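Local coordinates for beta-galacturonidase (Eisenbergiella tayi, PDB 6NCW), which hydrolyses beta-linked galacturonides as a family 2 glycoside hydrolase, and probably belongs with the beta-hexuronidases of gut bacteria, at residues Ala79-Asp84 against Thr96-Val101; Leu112-Asp117 against Gly136-Gly141; Asp164-Lys169 against Ala220-Pro225; Ile417-Pro422 against Tyr447-Asn452; Asp441-Leu446 against Phe461-Ile466. All coordinates share one frame; numbering follows the deposited sequence.

In the fold
Along the chain the five contacts open in numerical order, but only contacts 4 and 5 interlock, their segments alternating, and both use helix 439-453. Contacts 1 and 2 lie in the N-terminal beta-sandwich, their centres 9 Å apart, and share a sheet in which strands 78-83 and 109-117 are neighbours; Ser80 and Leu82 pair with Ile115 and Glu113. Contact 3 belongs to the immunoglobulin-like sandwich, with its centre 33 to 39 Å from the other four. Contacts 4 and 5, 12 Å apart between centres, are in the TIM barrel, joined where Ile450 and Tyr447 pack on Phe461. Contact 5 brings in the strand of Glu465, a galacturonate-binding residue, while contacts 1 to 4 lie away from that site.

Contact 1 of 5, residues Ala79-Asp84 against Thr96-Val101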
# COMPACT_ATOMS: atom_id res chain seq x y z
N ALA A 79 33.91 18.98 -3.19
CA ALA A 79 35.00 18.01 -3.04
C ALA A 79 36.31 18.68 -2.67
O ALA A 79 36.62 19.77 -3.16
CB ALA A 79 35.22 17.22 -4.34
N SER A 80 37.10 18.01 -1.83
CA SER A 80 38.51 18.31 -1.61
C SER A 80 39.30 17.01 -1.72
O SER A 80 38.97 16.03 -1.05
CB SER A 80 38.78 18.95 -0.24
OG SER A 80 38.16 20.21 -0.13
N VAL A 81 40.33 17.02 -2.56
CA VAL A 81 41.13 15.84 -2.85
C VAL A 81 42.48 15.99 -2.18
O VAL A 81 43.17 17.00 -2.37
CB VAL A 81 41.30 15.64 -4.36
CG1 VAL A 81 42.06 14.36 -4.60
CG2 VAL A 81 39.94 15.62 -5.07
N LEU A 82 42.87 14.99 -1.39
CA LEU A 82 44.15 14.96 -0.72
C LEU A 82 44.88 13.70 -1.14
O LEU A 82 44.31 12.61 -1.09
CB LEU A 82 44.00 14.98 0.81
CG LEU A 82 43.39 16.21 1.49
CD1 LEU A 82 41.88 16.17 1.44
CD2 LEU A 82 43.87 16.29 2.94
N VAL A 83 46.14 13.86 -1.56
CA VAL A 83 47.02 12.75 -1.90
C VAL A 83 48.21 12.79 -0.94
O VAL A 83 48.86 13.84 -0.80
CB VAL A 83 47.50 12.83 -3.36
CG1 VAL A 83 48.61 11.81 -3.62
CG2 VAL A 83 46.31 12.60 -4.32
N ASP A 84 48.46 11.68 -0.25
CA ASP A 84 49.51 11.59 0.76
C ASP A 84 49.40 12.73 1.78
O ASP A 84 50.40 13.27 2.25
CB ASP A 84 50.90 11.59 0.11
CG ASP A 84 51.09 10.40 -0.82
OD1 ASP A 84 51.69 10.58 -1.90
OD2 ASP A 84 50.61 9.30 -0.47
N THR A 96 29.28 17.41 -12.85
CA THR A 96 30.25 17.57 -13.91
C THR A 96 31.61 17.01 -13.48
O THR A 96 31.97 17.06 -12.30
CB THR A 96 30.41 19.05 -14.31
OG1 THR A 96 30.52 19.86 -13.13
CG2 THR A 96 29.19 19.51 -15.14
N PRO A 97 32.37 16.44 -14.41
CA PRO A 97 33.66 15.83 -14.05
C PRO A 97 34.75 16.88 -13.88
O PRO A 97 34.65 18.01 -14.36
CB PRO A 97 33.96 14.90 -15.24
CG PRO A 97 33.24 15.51 -16.39
CD PRO A 97 32.06 16.31 -15.85
N PHE A 98 35.78 16.48 -13.14
CA PHE A 98 36.95 17.33 -12.92
C PHE A 98 38.15 16.42 -12.74
O PHE A 98 38.01 15.20 -12.61
CB PHE A 98 36.78 18.27 -11.70
CG PHE A 98 36.62 17.55 -10.35
CD1 PHE A 98 35.39 17.02 -9.96
CD2 PHE A 98 37.69 17.43 -9.48
CE1 PHE A 98 35.24 16.39 -8.72
CE2 PHE A 98 37.56 16.80 -8.25
CZ PHE A 98 36.32 16.28 -7.86
N ASP A 99 39.35 17.00 -12.75
CA ASP A 99 40.55 16.18 -12.59
C ASP A 99 41.59 16.89 -11.72
O ASP A 99 41.56 18.11 -11.53
CB ASP A 99 41.17 15.77 -13.95
CG ASP A 99 41.78 16.94 -14.74
OD1 ASP A 99 41.97 18.05 -14.20
OD2 ASP A 99 42.08 16.74 -15.94
N VAL A 100 42.50 16.08 -11.18
CA VAL A 100 43.68 16.54 -10.46
C VAL A 100 44.89 15.97 -11.17
O VAL A 100 44.94 14.77 -11.46
CB VAL A 100 43.66 16.09 -8.99
CG1 VAL A 100 44.93 16.52 -8.28
CG2 VAL A 100 42.43 16.63 -8.28
N VAL A 101 45.86 16.83 -11.47
CA VAL A 101 47.09 16.44 -12.14
C VAL A 101 48.26 16.67 -11.19
O VAL A 101 48.39 17.75 -10.60
CB VAL A 101 47.29 17.21 -13.46
CG1 VAL A 101 48.63 16.85 -14.07
CG2 VAL A 101 46.14 16.89 -14.42
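Strands 79-83 and 98-101 run in nearly the same direction, their axes 25° apart and 9.5 Å from each other at the closest point. That spacing is too wide for backbone pairing, and the strands meet through side chains alone. Val81 sits across from Val100, with 8.1 Å between their CA atoms, and Ala79 faces Phe98. The aromatic ring of Phe98 fills the wider end of the gap. Its CG is placed between the backbone N and the carbonyl carbon (chi1 63°), a torsion that carries the ring up to Ala79, whose CB lies 3.8 Å from Phe98 CZ. Two sheets are joined here: 78-83 belongs to the six-stranded antiparallel sheet and 98-105 to the four-stranded one, so these residues form part of the hydrophobic filling of the N-terminal beta-sandwich of a family 2 glycoside hydrolase. Val81 is the residue that touches both partners. Its CG2 comes in at the edge of the Phe98 ring, near the ring plane, 4.1 Å from CE2 of Phe98, the valine and the phenylalanine passing alongside one another rather than meeting end on. The same methyl meets Val100 CG2 at 4.2 Å, here tip to tip. Within this layer the Phe98 ring also stacks with His91 and meets Phe72 at a small interplanar angle, while Val88 of strand 86-92 touches both Val81 and Val100.

Contact 2 of 5, residues Leu112-Asp117 against Gly136-Gly141; sequences LEVIAD and GGISRG
Apolar contact between Val114 and Ile138 makes up one half of this junction. The two side chains reach toward each other tip to tip, and CD1 of Ile138 lies 4.0 Å from Val114 CB and 4.1 Å from Val114 CG2. Ile138 leaves its backbone at an angle to strand 112-117, yet its end comes back to the strand: CG1 is anti to the carbonyl carbon, and an extended second torsion (chi2 -174°) carries CD1 outward to the valine. The other half is a side chain against main chain. The methyl of Ala116 rests on the backbone of Gly137, with CB 4.1 Å from the Gly137 N and 4.2 Å from its CA; the CA atoms of these two residues are 5.7 Å apart. Gly137 adopts phi 138° and psi -180°, a backbone conformation open chiefly to glycine, which lets the main chain itself meet the alanine methyl. Strand 109-117 belongs to the six-stranded sheet of the N-terminal beta-sandwich, and the loop 136-141, which leads into strand 142-147 of the facing four-stranded sheet, lies over its end. All four touching residues are buried. Trp21 of strand 19-26 packs on both Val114 and Ile138, and Tyr58 of strand 55-63 also touches Ile138. Polar bonds hold the loop as well: Gly136 N bonds to Glu44, Ser139 OG to Ser76, and Arg140 forms a salt bridge with Glu279.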
# COMPACT_ATOMS: atom_id res chain seq x y z
N LEU A 112 44.92 8.18 -1.05
CA LEU A 112 43.94 9.08 -1.64
C LEU A 112 42.81 9.30 -0.65
O LEU A 112 42.24 8.34 -0.11
CB LEU A 112 43.38 8.50 -2.94
CG LEU A 112 42.30 9.35 -3.63
CD1 LEU A 112 42.81 10.76 -3.93
CD2 LEU A 112 41.84 8.66 -4.90
N GLU A 113 42.48 10.56 -0.40
CA GLU A 113 41.36 10.89 0.47
C GLU A 113 40.54 11.98 -0.19
O GLU A 113 41.10 12.98 -0.65
CB GLU A 113 41.82 11.35 1.86
CG GLU A 113 40.66 11.79 2.76
CD GLU A 113 41.11 12.16 4.17
OE1 GLU A 113 42.26 12.62 4.32
OE2 GLU A 113 40.30 11.98 5.12
N VAL A 114 39.23 11.78 -0.25
CA VAL A 114 38.30 12.75 -0.80
C VAL A 114 37.37 13.19 0.33
O VAL A 114 36.73 12.35 0.97
CB VAL A 114 37.50 12.18 -1.98
CG1 VAL A 114 36.59 13.24 -2.57
CG2 VAL A 114 38.45 11.63 -3.01
N ILE A 115 37.32 14.49 0.58
CA ILE A 115 36.34 15.06 1.50
C ILE A 115 35.15 15.50 0.65
O ILE A 115 35.29 16.38 -0.20
CB ILE A 115 36.92 16.24 2.30
CG1 ILE A 115 38.31 15.92 2.86
CG2 ILE A 115 35.96 16.65 3.41
CD1 ILE A 115 38.29 14.87 3.93
N ALA A 116 34.01 14.85 0.85
CA ALA A 116 32.78 15.20 0.16
C ALA A 116 31.85 15.93 1.12
O ALA A 116 31.78 15.58 2.30
CB ALA A 116 32.06 13.96 -0.39
N ASP A 117 31.13 16.91 0.60
CA ASP A 117 30.30 17.79 1.40
C ASP A 117 29.02 18.09 0.64
O ASP A 117 29.08 18.53 -0.50
CB ASP A 117 31.07 19.08 1.70
CG ASP A 117 30.33 20.00 2.64
OD1 ASP A 117 29.26 19.60 3.17
OD2 ASP A 117 30.83 21.12 2.85
N GLY A 136 25.19 13.26 -0.90
CA GLY A 136 26.59 13.35 -0.52
C GLY A 136 27.31 12.10 -0.96
O GLY A 136 26.79 10.99 -0.82
N GLY A 137 28.52 12.27 -1.50
CA GLY A 137 29.35 11.12 -1.78
C GLY A 137 30.06 11.17 -3.11
O GLY A 137 29.94 12.14 -3.87
N ILE A 138 30.82 10.13 -3.40
CA ILE A 138 31.50 9.98 -4.68
C ILE A 138 30.50 9.24 -5.56
O ILE A 138 30.50 8.00 -5.64
CB ILE A 138 32.83 9.23 -4.56
CG1 ILE A 138 33.68 9.84 -3.43
CG2 ILE A 138 33.56 9.26 -5.88
CD1 ILE A 138 35.10 9.25 -3.34
N SER A 139 29.65 10.00 -6.25
CA SER A 139 28.46 9.48 -6.91
C SER A 139 28.70 9.00 -8.34
O SER A 139 27.80 8.36 -8.91
CB SER A 139 27.36 10.55 -6.89
OG SER A 139 27.89 11.84 -7.16
N ARG A 140 29.85 9.31 -8.95
CA ARG A 140 30.27 8.75 -10.23
C ARG A 140 31.73 8.31 -10.11
O ARG A 140 32.35 8.48 -9.06
CB ARG A 140 30.05 9.75 -11.39
CG ARG A 140 28.61 10.20 -11.56
CD ARG A 140 28.46 11.22 -12.67
NE ARG A 140 27.12 11.82 -12.63
CZ ARG A 140 26.79 12.96 -13.24
NH1 ARG A 140 27.71 13.62 -13.95
NH2 ARG A 140 25.56 13.44 -13.13
N GLY A 141 32.27 7.72 -11.17
CA GLY A 141 33.51 6.96 -11.05
C GLY A 141 34.75 7.80 -10.83
O GLY A 141 34.73 9.03 -10.86

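Contact 3 of 5, residues Asp164-Lys169 against Ala220-Pro225; sequences DGWYGK and AECWSP
A tryptophan edge meeting a cysteine sulfur joins the start of strand 165-176 to the segment that leads into the short strand 223-224, both in the immunoglobulin-like beta-sandwich domain. Cys222 SG lies near the plane of the Trp166 indole, 4.6 Å from the centroid of the five-membered ring and 81° off its normal, a sulfur-aromatic contact made at the edge. The indole N-H is turned to the sulfur: Trp166 NE1 donates a weak hydrogen bond to Cys222 SG, 3.5 Å long and bent to 146° at the hydrogen. Beside it, Trp166 CZ2 comes within 3.9 Å of the same sulfur, so the thiol borders both rings of the indole. Nearer the backbone, Ala220 packs against the base of the tryptophan, with its CB 4.2 Å from Trp166 CB, and Ala220 O approaches Trp166 CD1 at 3.8 Å. Trp166 CG stands anti to its carbonyl carbon (chi1 -73°), which sends the indole from strand 165-169 across to the other segment. On the strand's other side, Tyr167 OH donates to the syn lone pair of Asp164 OD1 in a short bond of 2.5 Å, linking the strand to Asp164 in the hairpin turn before it. Strand 150-162 packs on Trp166 through Pro159 and Leu161, and Asn266 touches it too; Phe253 lies against Ala220, while Trp223 packs on Pro228 and Leu230 of strand 227-238.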
# COMPACT_ATOMS: atom_id res chain seq x y z
N ASP A 164 27.09 17.84 -50.96
CA ASP A 164 27.62 16.60 -51.50
C ASP A 164 27.86 15.52 -50.45
O ASP A 164 28.43 14.47 -50.77
CB ASP A 164 28.91 16.89 -52.28
CG ASP A 164 29.90 17.71 -51.48
OD1 ASP A 164 31.05 17.24 -51.26
OD2 ASP A 164 29.53 18.83 -51.05
N GLY A 165 27.43 15.73 -49.20
CA GLY A 165 27.60 14.68 -48.22
C GLY A 165 28.30 15.17 -46.98
O GLY A 165 28.41 16.38 -46.73
N TRP A 166 28.79 14.21 -46.20
CA TRP A 166 29.28 14.50 -44.85
C TRP A 166 30.73 14.96 -44.88
O TRP A 166 31.59 14.32 -45.48
CB TRP A 166 29.14 13.26 -43.96
CG TRP A 166 27.72 12.98 -43.56
CD1 TRP A 166 26.91 11.97 -44.03
CD2 TRP A 166 26.92 13.72 -42.63
NE1 TRP A 166 25.66 12.04 -43.44
CE2 TRP A 166 25.64 13.11 -42.58
CE3 TRP A 166 27.16 14.84 -41.83
CZ2 TRP A 166 24.62 13.58 -41.75
CZ3 TRP A 166 26.13 15.32 -41.02
CH2 TRP A 166 24.88 14.68 -40.99
N TYR A 167 30.98 16.08 -44.21
CA TYR A 167 32.30 16.58 -43.88
C TYR A 167 32.48 16.60 -42.36
O TYR A 167 31.53 16.41 -41.60
CB TYR A 167 32.52 17.98 -44.49
CG TYR A 167 32.70 17.96 -45.99
CD1 TYR A 167 33.93 18.28 -46.57
CD2 TYR A 167 31.66 17.59 -46.84
CE1 TYR A 167 34.11 18.26 -47.96
CE2 TYR A 167 31.83 17.57 -48.22
CZ TYR A 167 33.05 17.90 -48.77
OH TYR A 167 33.21 17.87 -50.14
N GLY A 168 33.71 16.81 -41.93
CA GLY A 168 34.03 16.75 -40.51
C GLY A 168 35.26 17.57 -40.20
O GLY A 168 36.13 17.77 -41.05
N LYS A 169 35.33 18.03 -38.96
CA LYS A 169 36.42 18.82 -38.42
C LYS A 169 36.74 18.30 -37.02
O LYS A 169 35.82 18.01 -36.25
CB LYS A 169 36.02 20.31 -38.40
CG LYS A 169 36.90 21.24 -37.61
CD LYS A 169 36.34 22.66 -37.64
CE LYS A 169 35.10 22.79 -36.77
NZ LYS A 169 34.79 24.22 -36.41
N ALA A 220 30.90 7.97 -44.43
CA ALA A 220 30.18 8.09 -43.17
C ALA A 220 28.70 7.84 -43.38
O ALA A 220 28.10 8.33 -44.34
CB ALA A 220 30.41 9.48 -42.56
N GLU A 221 28.10 7.07 -42.47
CA GLU A 221 26.66 6.89 -42.40
C GLU A 221 26.05 7.77 -41.32
O GLU A 221 26.70 8.11 -40.33
CB GLU A 221 26.28 5.43 -42.14
CG GLU A 221 26.52 4.52 -43.32
CD GLU A 221 26.88 3.11 -42.89
OE1 GLU A 221 26.18 2.57 -42.01
OE2 GLU A 221 27.87 2.56 -43.42
N CYS A 222 24.77 8.10 -41.50
CA CYS A 222 24.04 8.95 -40.58
C CYS A 222 23.86 8.31 -39.21
O CYS A 222 23.66 7.10 -39.09
CB CYS A 222 22.65 9.29 -41.15
SG CYS A 222 22.73 10.34 -42.64
N TRP A 223 23.92 9.15 -38.18
CA TRP A 223 23.33 8.83 -36.89
C TRP A 223 21.93 9.43 -36.88
O TRP A 223 21.73 10.57 -37.31
CB TRP A 223 24.17 9.40 -35.75
CG TRP A 223 23.68 9.02 -34.35
CD1 TRP A 223 24.16 8.01 -33.57
CD2 TRP A 223 22.64 9.65 -33.60
NE1 TRP A 223 23.48 7.97 -32.37
CE2 TRP A 223 22.54 8.96 -32.36
CE3 TRP A 223 21.78 10.73 -33.83
CZ2 TRP A 223 21.61 9.32 -31.38
CZ3 TRP A 223 20.86 11.09 -32.85
CH2 TRP A 223 20.79 10.38 -31.63
N SER A 224 20.96 8.65 -36.42
CA SER A 224 19.60 9.13 -36.26
C SER A 224 18.88 8.19 -35.31
O SER A 224 19.36 7.07 -35.05
CB SER A 224 18.86 9.18 -37.60
OG SER A 224 18.45 7.87 -37.96
N PRO A 225 17.73 8.61 -34.75
CA PRO A 225 16.94 7.70 -33.91
C PRO A 225 16.70 6.34 -34.53
O PRO A 225 16.77 5.33 -33.83
CB PRO A 225 15.64 8.47 -33.71
CG PRO A 225 16.07 9.91 -33.72
CD PRO A 225 17.28 10.00 -34.63

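Contact 4 of 5, residues Ile417-Pro422 against Tyr447-Asn452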
# COMPACT_ATOMS: atom_id res chain seq x y z
N ILE A 417 11.49 38.00 -20.41
CA ILE A 417 12.13 39.00 -21.27
C ILE A 417 13.39 38.45 -21.93
O ILE A 417 14.22 39.23 -22.43
CB ILE A 417 12.43 40.31 -20.50
CG1 ILE A 417 13.50 40.09 -19.44
CG2 ILE A 417 11.17 40.87 -19.85
CD1 ILE A 417 13.89 41.35 -18.68
N CYS A 418 13.57 37.13 -21.95
CA CYS A 418 14.80 36.52 -22.45
C CYS A 418 14.56 35.66 -23.69
O CYS A 418 15.48 34.96 -24.13
CB CYS A 418 15.47 35.66 -21.37
SG CYS A 418 15.93 36.60 -19.90
N LEU A 419 13.36 35.68 -24.26
CA LEU A 419 13.07 34.77 -25.35
C LEU A 419 13.71 35.19 -26.66
O LEU A 419 13.70 34.41 -27.62
CB LEU A 419 11.56 34.61 -25.51
CG LEU A 419 10.81 34.04 -24.31
CD1 LEU A 419 9.33 33.94 -24.64
CD2 LEU A 419 11.38 32.66 -23.87
N GLY A 420 14.28 36.40 -26.74
CA GLY A 420 15.02 36.75 -27.94
C GLY A 420 16.33 36.01 -28.08
O GLY A 420 16.85 35.90 -29.20
N TYR A 421 16.87 35.47 -26.98
CA TYR A 421 18.21 34.90 -27.00
C TYR A 421 18.30 33.47 -27.54
O TYR A 421 19.22 33.18 -28.31
CB TYR A 421 18.83 34.95 -25.60
CG TYR A 421 19.10 36.33 -25.05
CD1 TYR A 421 18.44 36.78 -23.92
CD2 TYR A 421 20.07 37.16 -25.63
CE1 TYR A 421 18.69 38.02 -23.38
CE2 TYR A 421 20.34 38.42 -25.09
CZ TYR A 421 19.64 38.85 -23.97
OH TYR A 421 19.88 40.09 -23.43
N PRO A 422 17.43 32.54 -27.15
CA PRO A 422 17.62 31.15 -27.58
C PRO A 422 17.12 30.88 -29.00
O PRO A 422 16.29 31.60 -29.56
CB PRO A 422 16.80 30.35 -26.57
CG PRO A 422 15.70 31.29 -26.18
CD PRO A 422 16.38 32.63 -26.12
N TYR A 447 0.91 30.41 -26.41
CA TYR A 447 1.54 30.37 -27.73
C TYR A 447 1.30 31.67 -28.49
O TYR A 447 2.23 32.24 -29.07
CB TYR A 447 1.03 29.18 -28.54
CG TYR A 447 1.82 29.03 -29.82
CD1 TYR A 447 3.13 28.58 -29.78
CD2 TYR A 447 1.28 29.40 -31.04
CE1 TYR A 447 3.88 28.46 -30.94
CE2 TYR A 447 2.02 29.28 -32.21
CZ TYR A 447 3.31 28.82 -32.15
OH TYR A 447 4.06 28.71 -33.30
N GLN A 448 0.06 32.15 -28.49
CA GLN A 448 -0.27 33.40 -29.16
C GLN A 448 0.52 34.57 -28.58
O GLN A 448 1.06 35.39 -29.33
CB GLN A 448 -1.77 33.66 -29.06
CG GLN A 448 -2.51 33.55 -30.38
CD GLN A 448 -2.46 32.16 -31.00
OE1 GLN A 448 -3.17 31.24 -30.55
NE2 GLN A 448 -1.65 32.00 -32.05
N TRP A 449 0.62 34.65 -27.26
CA TRP A 449 1.45 35.69 -26.66
C TRP A 449 2.89 35.61 -27.14
O TRP A 449 3.51 36.64 -27.44
CB TRP A 449 1.41 35.61 -25.13
CG TRP A 449 2.36 36.58 -24.53
CD1 TRP A 449 2.12 37.90 -24.26
CD2 TRP A 449 3.72 36.33 -24.14
NE1 TRP A 449 3.25 38.48 -23.73
CE2 TRP A 449 4.24 37.54 -23.64
CE3 TRP A 449 4.54 35.20 -24.15
CZ2 TRP A 449 5.54 37.66 -23.16
CZ3 TRP A 449 5.85 35.32 -23.68
CH2 TRP A 449 6.33 36.53 -23.19
N ILE A 450 3.46 34.40 -27.20
CA ILE A 450 4.83 34.27 -27.68
C ILE A 450 4.94 34.80 -29.11
O ILE A 450 5.88 35.53 -29.44
CB ILE A 450 5.33 32.82 -27.58
CG1 ILE A 450 5.56 32.41 -26.13
CG2 ILE A 450 6.61 32.65 -28.34
CD1 ILE A 450 5.69 30.91 -25.95
N GLN A 451 3.97 34.46 -29.97
CA GLN A 451 4.07 34.85 -31.38
C GLN A 451 3.78 36.33 -31.61
O GLN A 451 4.38 36.94 -32.51
CB GLN A 451 3.15 34.01 -32.25
CG GLN A 451 3.34 32.54 -32.10
CD GLN A 451 4.79 32.13 -32.26
OE1 GLN A 451 5.41 32.40 -33.29
NE2 GLN A 451 5.34 31.48 -31.25
N ASN A 452 2.86 36.93 -30.85
CA ASN A 452 2.46 38.32 -31.06
C ASN A 452 3.18 39.33 -30.18
O ASN A 452 3.22 40.51 -30.55
CB ASN A 452 0.95 38.49 -30.82
CG ASN A 452 0.10 37.57 -31.67
OD1 ASN A 452 0.49 37.19 -32.77
ND2 ASN A 452 -1.08 37.22 -31.17
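Leu419 bears on Trp449 and Ile450 of helix 439-453, and it does so from a tight loop. Ahead of it, Ile417 points away from the helix and Cys418 opens a type I beta turn that runs to Tyr421; the turn is closed by the bond from Tyr421 N to Cys418 O, 3.2 Å long. Leu419 is the second residue of this turn, and its side chain is thrown toward the helix. With CG anti to the carbonyl carbon (chi1 -61°) and an extended second torsion, the CD1 branch stretches farthest across. That methyl touches CZ3, on the six-membered ring of Trp449, at 3.9 Å, meeting the indole obliquely, and lies 4.3 Å from Ile450 CG1. Trp449 leaves the helix to one side, but its CG is anti to the backbone N (chi1 174°), which swings the far end of the indole back to the leucine. In the TIM barrel this loop connects strands 406-410 and 425-428, and the helix is the one that follows strand 425-428. Tyr427 of that strand is touched by Leu419, Trp449 and Ile450 alike, so strand, loop and helix meet around it. Beyond Leu419, Gly420 carries the turn onward to Tyr421, whose OH bonds to Arg387 of helix 384-400, and to Pro422. Lys459 NZ gathers the loop carbonyls of Leu419 and Pro422, with a weaker bond to that of Gly420.

Contact 5 of 5, residues Asp441-Leu446 against Phe461-Ile466; sequences DYLDEL and FLITEI
Leu443 is the bump of this contact: its CD1 methyl drops into the angle between Phe461 and Ile463 of the strand. There it lies 3.7 Å from Ile463 CD1 and 3.9 Å from Phe461 CE2, near the plane of the phenyl ring and at its edge, so the ring presents its rim to the helix. Leu443 leaves the helix obliquely, and its CG stands anti to the backbone N (chi1 -177°), an orientation that brings the branched end round to the strand. One helical turn on, Leu446 adds a second, looser bump, with CD2 4.2 Å from Phe461 CZ. Both leucine methyls sit at the same CE2-CZ end of the phenyl rim, while Ile463 reaches back with its CD1 to meet the first. Helix 441-446 and strand 461-466 cross at 131°, their axes 11.9 Å apart at the closest point, a spacing bridged entirely by these apolar ends. The contact joins the helix and second strand of the beta-alpha-beta unit 425-428, 439-453, 461-466 of the TIM barrel: helix 439-453 covers the outside of strand 461-466, whose Glu465 binds galacturonate, while Val498 of helix 484-500 packs on Leu443 and Ile463, and strands 425-428 and 504-509 flank the strand in the sheet.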
# COMPACT_ATOMS: atom_id res chain seq x y z
N ASP A 441 -6.74 25.74 -23.98
CA ASP A 441 -6.90 27.19 -23.84
C ASP A 441 -5.64 27.81 -23.25
O ASP A 441 -5.19 28.86 -23.72
CB ASP A 441 -8.10 27.51 -22.95
CG ASP A 441 -9.41 26.95 -23.50
OD1 ASP A 441 -9.40 26.46 -24.64
OD2 ASP A 441 -10.44 27.01 -22.78
N TYR A 442 -5.09 27.19 -22.22
CA TYR A 442 -3.87 27.69 -21.60
C TYR A 442 -2.73 27.71 -22.61
O TYR A 442 -2.01 28.71 -22.74
CB TYR A 442 -3.54 26.81 -20.40
CG TYR A 442 -2.55 27.38 -19.44
CD1 TYR A 442 -1.23 26.95 -19.43
CD2 TYR A 442 -2.94 28.34 -18.51
CE1 TYR A 442 -0.31 27.46 -18.52
CE2 TYR A 442 -2.02 28.87 -17.61
CZ TYR A 442 -0.72 28.42 -17.61
OH TYR A 442 0.18 28.95 -16.72
N LEU A 443 -2.57 26.61 -23.35
CA LEU A 443 -1.49 26.49 -24.31
C LEU A 443 -1.65 27.50 -25.45
O LEU A 443 -0.66 28.10 -25.89
CB LEU A 443 -1.46 25.05 -24.83
CG LEU A 443 -0.37 24.65 -25.81
CD1 LEU A 443 1.00 25.11 -25.29
CD2 LEU A 443 -0.42 23.15 -25.99
N ASP A 444 -2.88 27.70 -25.92
CA ASP A 444 -3.12 28.67 -26.99
C ASP A 444 -2.85 30.09 -26.53
O ASP A 444 -2.25 30.89 -27.26
CB ASP A 444 -4.56 28.53 -27.51
CG ASP A 444 -4.76 27.25 -28.31
OD1 ASP A 444 -3.74 26.57 -28.62
OD2 ASP A 444 -5.92 26.91 -28.63
N GLU A 445 -3.28 30.44 -25.32
CA GLU A 445 -3.02 31.77 -24.80
C GLU A 445 -1.52 32.03 -24.68
O GLU A 445 -1.04 33.11 -25.05
CB GLU A 445 -3.70 31.95 -23.44
CG GLU A 445 -3.14 33.11 -22.66
CD GLU A 445 -3.81 33.32 -21.32
OE1 GLU A 445 -3.27 34.10 -20.50
OE2 GLU A 445 -4.89 32.74 -21.08
N LEU A 446 -0.75 31.05 -24.18
CA LEU A 446 0.70 31.19 -24.10
C LEU A 446 1.33 31.28 -25.49
O LEU A 446 2.20 32.13 -25.74
CB LEU A 446 1.30 30.02 -23.33
CG LEU A 446 2.84 29.95 -23.31
CD1 LEU A 446 3.49 31.19 -22.67
CD2 LEU A 446 3.31 28.67 -22.59
N PHE A 461 9.12 25.77 -30.78
CA PHE A 461 8.49 25.86 -29.46
C PHE A 461 8.34 24.45 -28.90
O PHE A 461 7.81 23.57 -29.58
CB PHE A 461 7.13 26.58 -29.57
CG PHE A 461 6.30 26.59 -28.29
CD1 PHE A 461 6.65 27.39 -27.20
CD2 PHE A 461 5.14 25.84 -28.20
CE1 PHE A 461 5.88 27.41 -26.04
CE2 PHE A 461 4.36 25.86 -27.04
CZ PHE A 461 4.73 26.64 -25.97
N LEU A 462 8.81 24.25 -27.67
CA LEU A 462 8.68 22.98 -26.95
C LEU A 462 7.98 23.22 -25.62
O LEU A 462 8.18 24.26 -24.99
CB LEU A 462 10.06 22.35 -26.68
CG LEU A 462 10.82 21.70 -27.84
CD1 LEU A 462 12.24 21.37 -27.43
CD2 LEU A 462 10.07 20.45 -28.32
N ILE A 463 7.14 22.26 -25.21
CA ILE A 463 6.68 22.15 -23.83
C ILE A 463 7.70 21.28 -23.09
O ILE A 463 7.77 20.06 -23.29
CB ILE A 463 5.28 21.54 -23.73
CG1 ILE A 463 4.23 22.43 -24.42
CG2 ILE A 463 4.91 21.29 -22.25
CD1 ILE A 463 4.24 23.86 -23.90
N THR A 464 8.51 21.90 -22.23
CA THR A 464 9.59 21.17 -21.58
C THR A 464 9.16 20.52 -20.28
O THR A 464 9.92 19.70 -19.74
CB THR A 464 10.80 22.09 -21.34
OG1 THR A 464 10.36 23.41 -21.01
CG2 THR A 464 11.66 22.12 -22.60
N GLU A 465 7.96 20.84 -19.78
CA GLU A 465 7.33 20.15 -18.65
C GLU A 465 5.82 20.25 -18.79
O GLU A 465 5.31 21.34 -19.02
CB GLU A 465 7.73 20.77 -17.29
CG GLU A 465 9.14 20.40 -16.84
CD GLU A 465 9.59 21.15 -15.59
OE1 GLU A 465 10.82 21.36 -15.49
OE2 GLU A 465 8.74 21.52 -14.73
N ILE A 466 5.14 19.11 -18.69
CA ILE A 466 3.71 19.03 -18.41
C ILE A 466 3.45 17.70 -17.71
O ILE A 466 4.11 16.70 -18.00
CB ILE A 466 2.87 19.19 -19.71
CG1 ILE A 466 1.39 19.44 -19.41
CG2 ILE A 466 3.03 17.95 -20.60
CD1 ILE A 466 0.65 20.10 -20.60